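Local coordinates for protein gamma-resorcylate decarboxylase (Polaromonas, PDB 4QRO) that probably catalyses the manganese-dependent, non-oxidative decarboxylation of gamma-resorcylate (2,6-dihydroxybenzoate) to resorcinol, at residues A245-K248 and I249-F253; W29-L32 and R33-L36; S226-R229 and I230-N234. All blocks are in the same frame, centred on the assembly; numbering follows the deposited sequence.

Interaction 1 of 3, residues A245-K248 and I249-F253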
loop_
_atom_site.group_PDB
_atom_site.type_symbol
_atom_site.label_atom_id
_atom_site.label_comp_id
_atom_site.label_asym_id
_atom_site.label_seq_id
_atom_site.Cartn_x
_atom_site.Cartn_y
_atom_site.Cartn_z
ATOM N N ALA A 245 18.046 -5.920 -10.452
ATOM C CA ALA A 245 18.794 -4.841 -9.816
ATOM C C ALA A 245 19.868 -5.383 -8.901
ATOM O O ALA A 245 19.681 -6.422 -8.246
ATOM C CB ALA A 245 17.895 -3.917 -9.044
ATOM N N LYS A 246 20.950 -4.612 -8.811
ATOM C CA LYS A 246 22.128 -4.956 -8.020
ATOM C C LYS A 246 21.990 -4.716 -6.528
ATOM O O LYS A 246 22.601 -5.423 -5.756
ATOM C CB LYS A 246 23.349 -4.166 -8.516
ATOM C CG LYS A 246 24.008 -4.723 -9.771
ATOM C CD LYS A 246 25.279 -3.943 -10.090
ATOM C CE LYS A 246 26.232 -4.746 -10.959
ATOM N NZ LYS A 246 25.611 -5.106 -12.261
ATOM N N ARG A 247 21.194 -3.726 -6.126
ATOM C CA ARG A 247 21.190 -3.242 -4.753
ATOM C C ARG A 247 19.812 -3.424 -4.118
ATOM O O ARG A 247 18.938 -4.048 -4.717
ATOM C CB ARG A 247 21.602 -1.774 -4.750
ATOM C CG ARG A 247 23.020 -1.559 -5.265
ATOM C CD ARG A 247 23.191 -0.140 -5.748
ATOM N NE ARG A 247 23.370 0.755 -4.620
ATOM C CZ ARG A 247 23.114 2.064 -4.624
ATOM N NH1 ARG A 247 22.629 2.684 -5.698
ATOM N NH2 ARG A 247 23.342 2.758 -3.521
ATOM N N LYS A 248 19.661 -2.913 -2.893
ATOM C CA LYS A 248 18.388 -2.957 -2.143
ATOM C C LYS A 248 17.377 -2.016 -2.786
ATOM O O LYS A 248 17.756 -0.978 -3.342
ATOM C CB LYS A 248 18.615 -2.541 -0.681
ATOM C CG LYS A 248 19.500 -3.472 0.137
ATOM C CD LYS A 248 19.902 -2.774 1.433
ATOM C CE LYS A 248 20.682 -3.684 2.360
ATOM N NZ LYS A 248 19.757 -4.441 3.239
ATOM N N ILE A 249 16.089 -2.370 -2.734
ATOM C CA ILE A 249 15.057 -1.484 -3.268
ATOM C C ILE A 249 15.165 -0.092 -2.591
ATOM O O ILE A 249 15.067 0.938 -3.257
ATOM C CB ILE A 249 13.640 -2.094 -3.089
ATOM C CG1 ILE A 249 13.485 -3.407 -3.882
ATOM C CG2 ILE A 249 12.552 -1.074 -3.411
ATOM C CD1 ILE A 249 13.805 -3.309 -5.371
ATOM N N VAL A 250 15.403 -0.063 -1.281
ATOM C CA VAL A 250 15.476 1.193 -0.549
ATOM C C VAL A 250 16.575 2.127 -1.087
ATOM O O VAL A 250 16.451 3.353 -0.986
ATOM C CB VAL A 250 15.649 0.978 0.978
ATOM C CG1 VAL A 250 17.048 0.451 1.312
ATOM C CG2 VAL A 250 15.385 2.282 1.739
ATOM N N ASP A 251 17.634 1.561 -1.656
ATOM C CA ASP A 251 18.711 2.374 -2.256
ATOM C C ASP A 251 18.185 3.199 -3.436
ATOM O O ASP A 251 18.446 4.391 -3.520
ATOM C CB ASP A 251 19.902 1.505 -2.711
ATOM C CG ASP A 251 20.646 0.859 -1.542
ATOM O OD1 ASP A 251 20.774 1.491 -0.489
ATOM O OD2 ASP A 251 21.075 -0.297 -1.672
ATOM N N TYR A 252 17.401 2.582 -4.311
ATOM C CA TYR A 252 16.838 3.293 -5.486
ATOM C C TYR A 252 15.752 4.278 -5.085
ATOM O O TYR A 252 15.655 5.377 -5.613
ATOM C CB TYR A 252 16.308 2.283 -6.518
ATOM C CG TYR A 252 17.368 1.256 -6.905
ATOM C CD1 TYR A 252 18.527 1.647 -7.574
ATOM C CD2 TYR A 252 17.227 -0.076 -6.564
ATOM C CE1 TYR A 252 19.496 0.730 -7.925
ATOM C CE2 TYR A 252 18.193 -1.004 -6.890
ATOM C CZ TYR A 252 19.324 -0.599 -7.579
ATOM O OH TYR A 252 20.292 -1.528 -7.891
ATOM N N PHE A 253 14.964 3.905 -4.094
ATOM C CA PHE A 253 13.973 4.815 -3.541
ATOM C C PHE A 253 14.635 6.079 -3.002
ATOM O O PHE A 253 14.196 7.222 -3.281
ATOM C CB PHE A 253 13.196 4.080 -2.426
ATOM C CG PHE A 253 11.963 4.799 -1.953
ATOM C CD1 PHE A 253 10.958 5.148 -2.845
ATOM C CD2 PHE A 253 11.780 5.085 -0.586
ATOM C CE1 PHE A 253 9.809 5.809 -2.398
ATOM C CE2 PHE A 253 10.637 5.739 -0.150
ATOM C CZ PHE A 253 9.649 6.098 -1.049
#
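R247 lays its guanidinium over the side chain of D251. The guanidinium and the carboxylate are stacked, with their planes only 11° apart. D251 CB sits under the centre of the guanidinium, 3.7 Å from its plane. The two groups therefore meet face against face, and no N-H of R247 points at the acid. R247 NE is 3.9 Å from D251 OD2, a long salt bridge that works through charge alone. The arginine has a second acidic partner, E255, one turn further along the helix.

The Y252 ring plane stands 79° from the R247 guanidinium. Its CG lies opposite the carbonyl carbon across the CA-CB bond, and the ring reaches back to the loop. There Y252 OH accepts the backbone N-H of R247, with N and OH 3.0 Å apart. The A245 methyl packs on the Y252 ring, CB to CE2 at 3.6 Å. D207, from helix 205-208, also hydrogen-bonds to the Y252 hydroxyl.

These side chains gather at the start of helix 249-256. K248 is the N-cap residue and D251 stands three places after it, at N3. D251 OD2 accepts the backbone N-H of K248 at 3.2 Å from N. The hydrogen bond uses the anti side of the carboxylate and lies 34° out of its plane. The reciprocal side-chain bond of a capping box is missing, because the lysine side chain cannot act as an acceptor. D251 N makes only a weak i to i+3 backbone bond to K248 O, at 3.1 Å. D231 takes the N-H groups of I249 and V250 instead.

D251 thus brings negative charge to a helix N-terminus and lies beside an arginine. Both surroundings would be expected to favour its ionised form.

Interaction 2 of 3, residues W29-L32 and R33-L36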
loop_
_atom_site.group_PDB
_atom_site.type_symbol
_atom_site.label_atom_id
_atom_site.label_comp_id
_atom_site.label_asym_id
_atom_site.label_seq_id
_atom_site.Cartn_x
_atom_site.Cartn_y
_atom_site.Cartn_z
ATOM N N TRP A 29 -20.079 17.412 -10.940
ATOM C CA TRP A 29 -19.384 17.497 -12.235
ATOM C C TRP A 29 -19.282 18.945 -12.784
ATOM O O TRP A 29 -18.197 19.374 -13.255
ATOM C CB TRP A 29 -20.038 16.531 -13.249
ATOM C CG TRP A 29 -19.449 16.619 -14.620
ATOM C CD1 TRP A 29 -20.095 16.977 -15.775
ATOM C CD2 TRP A 29 -18.084 16.372 -14.981
ATOM N NE1 TRP A 29 -19.215 16.960 -16.828
ATOM C CE2 TRP A 29 -17.976 16.592 -16.371
ATOM C CE3 TRP A 29 -16.941 15.985 -14.263
ATOM C CZ2 TRP A 29 -16.767 16.455 -17.056
ATOM C CZ3 TRP A 29 -15.744 15.847 -14.941
ATOM C CH2 TRP A 29 -15.670 16.072 -16.332
ATOM N N PRO A 30 -20.384 19.728 -12.712
ATOM C CA PRO A 30 -20.240 21.097 -13.245
ATOM C C PRO A 30 -19.078 21.854 -12.609
ATOM O O PRO A 30 -18.323 22.523 -13.308
ATOM C CB PRO A 30 -21.595 21.730 -12.925
ATOM C CG PRO A 30 -22.538 20.554 -12.954
ATOM C CD PRO A 30 -21.758 19.475 -12.250
ATOM N N GLU A 31 -18.895 21.724 -11.297
ATOM C CA GLU A 31 -17.742 22.366 -10.640
ATOM C C GLU A 31 -16.415 21.799 -11.111
ATOM O O GLU A 31 -15.510 22.573 -11.464
ATOM C CB GLU A 31 -17.810 22.238 -9.107
ATOM C CG GLU A 31 -16.536 22.683 -8.383
ATOM C CD GLU A 31 -16.356 24.199 -8.324
ATOM O OE1 GLU A 31 -17.266 24.897 -8.760
ATOM O OE2 GLU A 31 -15.312 24.709 -7.847
ATOM N N LEU A 32 -16.269 20.465 -11.061
ATOM C CA LEU A 32 -15.019 19.839 -11.450
ATOM C C LEU A 32 -14.629 20.182 -12.887
ATOM O O LEU A 32 -13.478 20.494 -13.156
ATOM C CB LEU A 32 -15.083 18.300 -11.295
ATOM C CG LEU A 32 -13.802 17.562 -11.693
ATOM C CD1 LEU A 32 -12.624 18.117 -10.914
ATOM C CD2 LEU A 32 -13.920 16.047 -11.508
ATOM N N ARG A 33 -15.592 20.065 -13.795
ATOM C CA ARG A 33 -15.450 20.466 -15.200
ATOM C C ARG A 33 -14.863 21.879 -15.327
ATOM O O ARG A 33 -13.886 22.127 -16.081
ATOM C CB ARG A 33 -16.851 20.403 -15.850
ATOM C CG ARG A 33 -16.981 20.877 -17.290
ATOM C CD ARG A 33 -18.321 20.440 -17.886
ATOM N NE ARG A 33 -19.472 21.015 -17.187
ATOM C CZ ARG A 33 -20.740 20.683 -17.415
ATOM N NH1 ARG A 33 -21.057 19.750 -18.314
ATOM N NH2 ARG A 33 -21.698 21.279 -16.728
ATOM N N SER A 34 -15.497 22.809 -14.624
ATOM C CA SER A 34 -15.115 24.233 -14.655
ATOM C C SER A 34 -13.696 24.432 -14.135
ATOM O O SER A 34 -12.937 25.222 -14.705
ATOM C CB SER A 34 -16.088 25.079 -13.833
ATOM O OG SER A 34 -16.012 24.745 -12.472
ATOM N N ARG A 35 -13.315 23.692 -13.079
ATOM C CA ARG A 35 -11.932 23.764 -12.563
ATOM C C ARG A 35 -10.949 23.185 -13.550
ATOM O O ARG A 35 -9.856 23.760 -13.745
ATOM C CB ARG A 35 -11.777 22.995 -11.256
ATOM C CG ARG A 35 -12.582 23.516 -10.092
ATOM C CD ARG A 35 -12.428 22.588 -8.869
ATOM N NE ARG A 35 -13.053 23.096 -7.673
ATOM C CZ ARG A 35 -12.907 22.588 -6.455
ATOM N NH1 ARG A 35 -12.160 21.508 -6.234
ATOM N NH2 ARG A 35 -13.500 23.190 -5.446
ATOM N N LEU A 36 -11.314 22.061 -14.178
ATOM C CA LEU A 36 -10.411 21.366 -15.099
ATOM C C LEU A 36 -10.123 22.232 -16.317
ATOM O O LEU A 36 -9.007 22.258 -16.786
ATOM C CB LEU A 36 -10.945 19.990 -15.542
ATOM C CG LEU A 36 -10.717 18.864 -14.527
ATOM C CD1 LEU A 36 -11.610 17.659 -14.807
ATOM C CD2 LEU A 36 -9.231 18.451 -14.475
HETATM O O HOH W 1 -19.398 17.659 -19.624
HETATM O O HOH W 2 -19.059 23.440 -15.773
#
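In both W29 and R33, CG is trans to the backbone N (chi1 176° in each), and this brings the indole and the arginine stem together one turn apart. R33 CB makes a CH-pi contact over the indole face, 4.2 Å from the centroid of the W29 six-membered ring. R33 was modelled in two conformers, so its guanidinium contacts are doubtful; in one, water 1 accepts from both W29 NE1 and R33 NH1.

E31 bends at chi2 (75°), which turns its carboxylate down the helix toward R35. R35, extended from CG to NE, donates through NE to E31 OE2 at 2.8 Å, on the anti side of the carboxylate. The carboxylate and guanidinium planes stand 78° apart, so this salt bridge is not the flat two-pronged kind. R42 also bridges to E31 OE2.

W29-R33 and E31-R35 are both i to i+4 pairs on helix 29-37. On its buried side L32 CG packs on L36 CD1 at 3.8 Å.

A leucine in place of R35 would probably leave E31 with R42 as its charge partner and take away the hydrogen bonds to P289 O and N292. W236 of the second subunit makes a cation-pi contact with R35.

Interaction 3 of 3, residues S226-R229 and I230-N234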
loop_
_atom_site.group_PDB
_atom_site.type_symbol
_atom_site.label_atom_id
_atom_site.label_comp_id
_atom_site.label_asym_id
_atom_site.label_seq_id
_atom_site.Cartn_x
_atom_site.Cartn_y
_atom_site.Cartn_z
ATOM N N SER A 226 6.117 0.762 4.323
ATOM C CA SER A 226 6.433 -0.627 4.100
ATOM C C SER A 226 7.829 -0.843 3.479
ATOM O O SER A 226 8.184 -1.991 3.142
ATOM C CB SER A 226 5.354 -1.277 3.217
ATOM O OG SER A 226 4.071 -1.163 3.806
ATOM N N MET A 227 8.618 0.221 3.334
ATOM C CA MET A 227 9.893 0.117 2.613
ATOM C C MET A 227 10.885 -0.812 3.340
ATOM O O MET A 227 11.562 -1.635 2.700
ATOM C CB MET A 227 10.502 1.517 2.357
ATOM C CG MET A 227 11.776 1.516 1.522
ATOM S SD MET A 227 11.686 0.711 -0.093
ATOM C CE MET A 227 10.409 1.697 -0.887
ATOM N N TRP A 228 10.959 -0.701 4.667
ATOM C CA TRP A 228 11.823 -1.603 5.427
ATOM C C TRP A 228 11.491 -3.042 5.093
ATOM O O TRP A 228 12.373 -3.833 4.776
ATOM C CB TRP A 228 11.716 -1.385 6.937
ATOM C CG TRP A 228 12.644 -2.279 7.691
ATOM C CD1 TRP A 228 13.971 -2.046 7.973
ATOM C CD2 TRP A 228 12.335 -3.555 8.256
ATOM N NE1 TRP A 228 14.499 -3.101 8.669
ATOM C CE2 TRP A 228 13.520 -4.039 8.863
ATOM C CE3 TRP A 228 11.192 -4.359 8.270
ATOM C CZ2 TRP A 228 13.581 -5.292 9.491
ATOM C CZ3 TRP A 228 11.253 -5.618 8.905
ATOM C CH2 TRP A 228 12.434 -6.055 9.508
ATOM N N ARG A 229 10.203 -3.384 5.167
ATOM C CA ARG A 229 9.776 -4.782 4.954
ATOM C C ARG A 229 10.038 -5.301 3.519
ATOM O O ARG A 229 10.339 -6.483 3.318
ATOM C CB ARG A 229 8.313 -4.921 5.348
ATOM C CG ARG A 229 7.724 -6.324 5.211
ATOM C CD ARG A 229 6.394 -6.367 5.955
ATOM N NE ARG A 229 5.535 -7.477 5.576
ATOM C CZ ARG A 229 5.776 -8.755 5.859
ATOM N NH1 ARG A 229 6.874 -9.120 6.538
ATOM N NH2 ARG A 229 4.912 -9.680 5.456
ATOM N N ILE A 230 9.916 -4.423 2.522
ATOM C CA ILE A 230 10.196 -4.804 1.137
ATOM C C ILE A 230 11.561 -5.524 1.038
ATOM O O ILE A 230 11.645 -6.577 0.393
ATOM C CB ILE A 230 10.123 -3.590 0.158
ATOM C CG1 ILE A 230 8.663 -3.158 -0.027
ATOM C CG2 ILE A 230 10.734 -3.924 -1.206
ATOM C CD1 ILE A 230 8.495 -1.854 -0.757
ATOM N N ASP A 231 12.611 -4.951 1.643
ATOM C CA ASP A 231 13.995 -5.538 1.565
ATOM C C ASP A 231 14.288 -6.512 2.708
ATOM O O ASP A 231 14.989 -7.505 2.520
ATOM C CB ASP A 231 15.067 -4.460 1.637
ATOM C CG ASP A 231 15.117 -3.591 0.399
ATOM O OD1 ASP A 231 15.196 -4.158 -0.715
ATOM O OD2 ASP A 231 15.100 -2.340 0.550
ATOM N N HIS A 232 13.775 -6.207 3.899
ATOM C CA HIS A 232 14.237 -6.878 5.108
ATOM C C HIS A 232 13.380 -8.040 5.596
ATOM O O HIS A 232 13.748 -8.699 6.562
ATOM C CB HIS A 232 14.439 -5.864 6.224
ATOM C CG HIS A 232 15.512 -4.867 5.930
ATOM N ND1 HIS A 232 15.262 -3.673 5.284
ATOM C CD2 HIS A 232 16.844 -4.898 6.162
ATOM C CE1 HIS A 232 16.391 -3.001 5.148
ATOM N NE2 HIS A 232 17.367 -3.717 5.681
ATOM N N ARG A 233 12.249 -8.309 4.949
ATOM C CA ARG A 233 11.451 -9.507 5.305
ATOM C C ARG A 233 12.304 -10.771 5.233
ATOM O O ARG A 233 13.166 -10.923 4.355
ATOM C CB ARG A 233 10.205 -9.670 4.430
ATOM C CG ARG A 233 10.442 -10.207 3.023
ATOM C CD ARG A 233 11.373 -9.345 2.195
ATOM N NE ARG A 233 11.641 -9.943 0.884
ATOM C CZ ARG A 233 12.557 -10.868 0.643
ATOM N NH1 ARG A 233 13.348 -11.327 1.624
ATOM N NH2 ARG A 233 12.701 -11.320 -0.595
ATOM N N ASN A 234 12.056 -11.684 6.182
ATOM C CA ASN A 234 12.779 -12.940 6.268
ATOM C C ASN A 234 14.296 -12.699 6.290
ATOM O O ASN A 234 15.053 -13.371 5.589
ATOM C CB ASN A 234 12.423 -13.863 5.103
ATOM C CG ASN A 234 10.932 -13.957 4.835
ATOM O OD1 ASN A 234 10.511 -13.963 3.672
ATOM N ND2 ASN A 234 10.142 -14.049 5.870
HETATM O O HOH W 3 14.186 -1.601 2.947
#
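The C-terminal end of helix 223-232 reaches toward an inhibitor site of the second subunit, and W228 and H232 stack one turn apart on it. The W228 five-membered ring and the H232 imidazole form an offset stack, with centroids 4.0 Å apart and planes at 6°. H232 CB continues the overlap as a CH-pi contact, 3.5 Å from the centroid of the W228 six-membered ring.

The imidazole is also held by a bond in its own plane. H232 ND1 donates to W228 O at 2.9 Å. H232 N donates to the same W228 O, also at 2.9 Å. One carbonyl thus takes two bonds from one residue. With CG opposite the carbonyl carbon (chi1 -64°), H232 can turn ND1 back to that oxygen while its face lies on the indole. The stack and the bond together fix the rotation of the ring.

The helix ends at H232. R233 leaves helical angles, though R233 N still bonds R229 O at 3.1 Å. A turn earlier, M227 CE touches I230 CD1 at 4.0 Å. Water 3 lies between M227 O and D231 OD2, 2.6 Å and 2.7 Å away.

R229 and N234 hydrogen-bond to the inhibitor 2-nitroresorcinol, while R229 also bonds G263 O and R233 bonds T186, both of the second subunit, consistent with the helix end completing a pocket of the partner chain. D231 accepts the N-H groups of I249 and V250 at the start of helix 249-256. Helix 223-232 follows strand 214-216 of the five-stranded parallel sheet and lies against helix 249-256, which M227 meets through I249, V250 and F253.

In the fold
Along the chain interaction 2 comes first, then interaction 3, then interaction 1. Interactions 1 and 3 are neighbours, with centres 12 Å apart. They lie on the successive helices 249-256 and 223-232, which come between strands 214-216 and 257-260 of the five-stranded sheet. D231 of interaction 3 joins them by capping I249 and V250. Interaction 2 is on helix 29-37, after strand 4-11 of the other sheet. Its centre is 41 Å from each of the others, across the centre of the chain. Interactions 2 and 3 both reach the second subunit, which suggests that the partner chain is met on both sides of the chain's centre. Interaction 3 adds residues to an inhibitor pocket there.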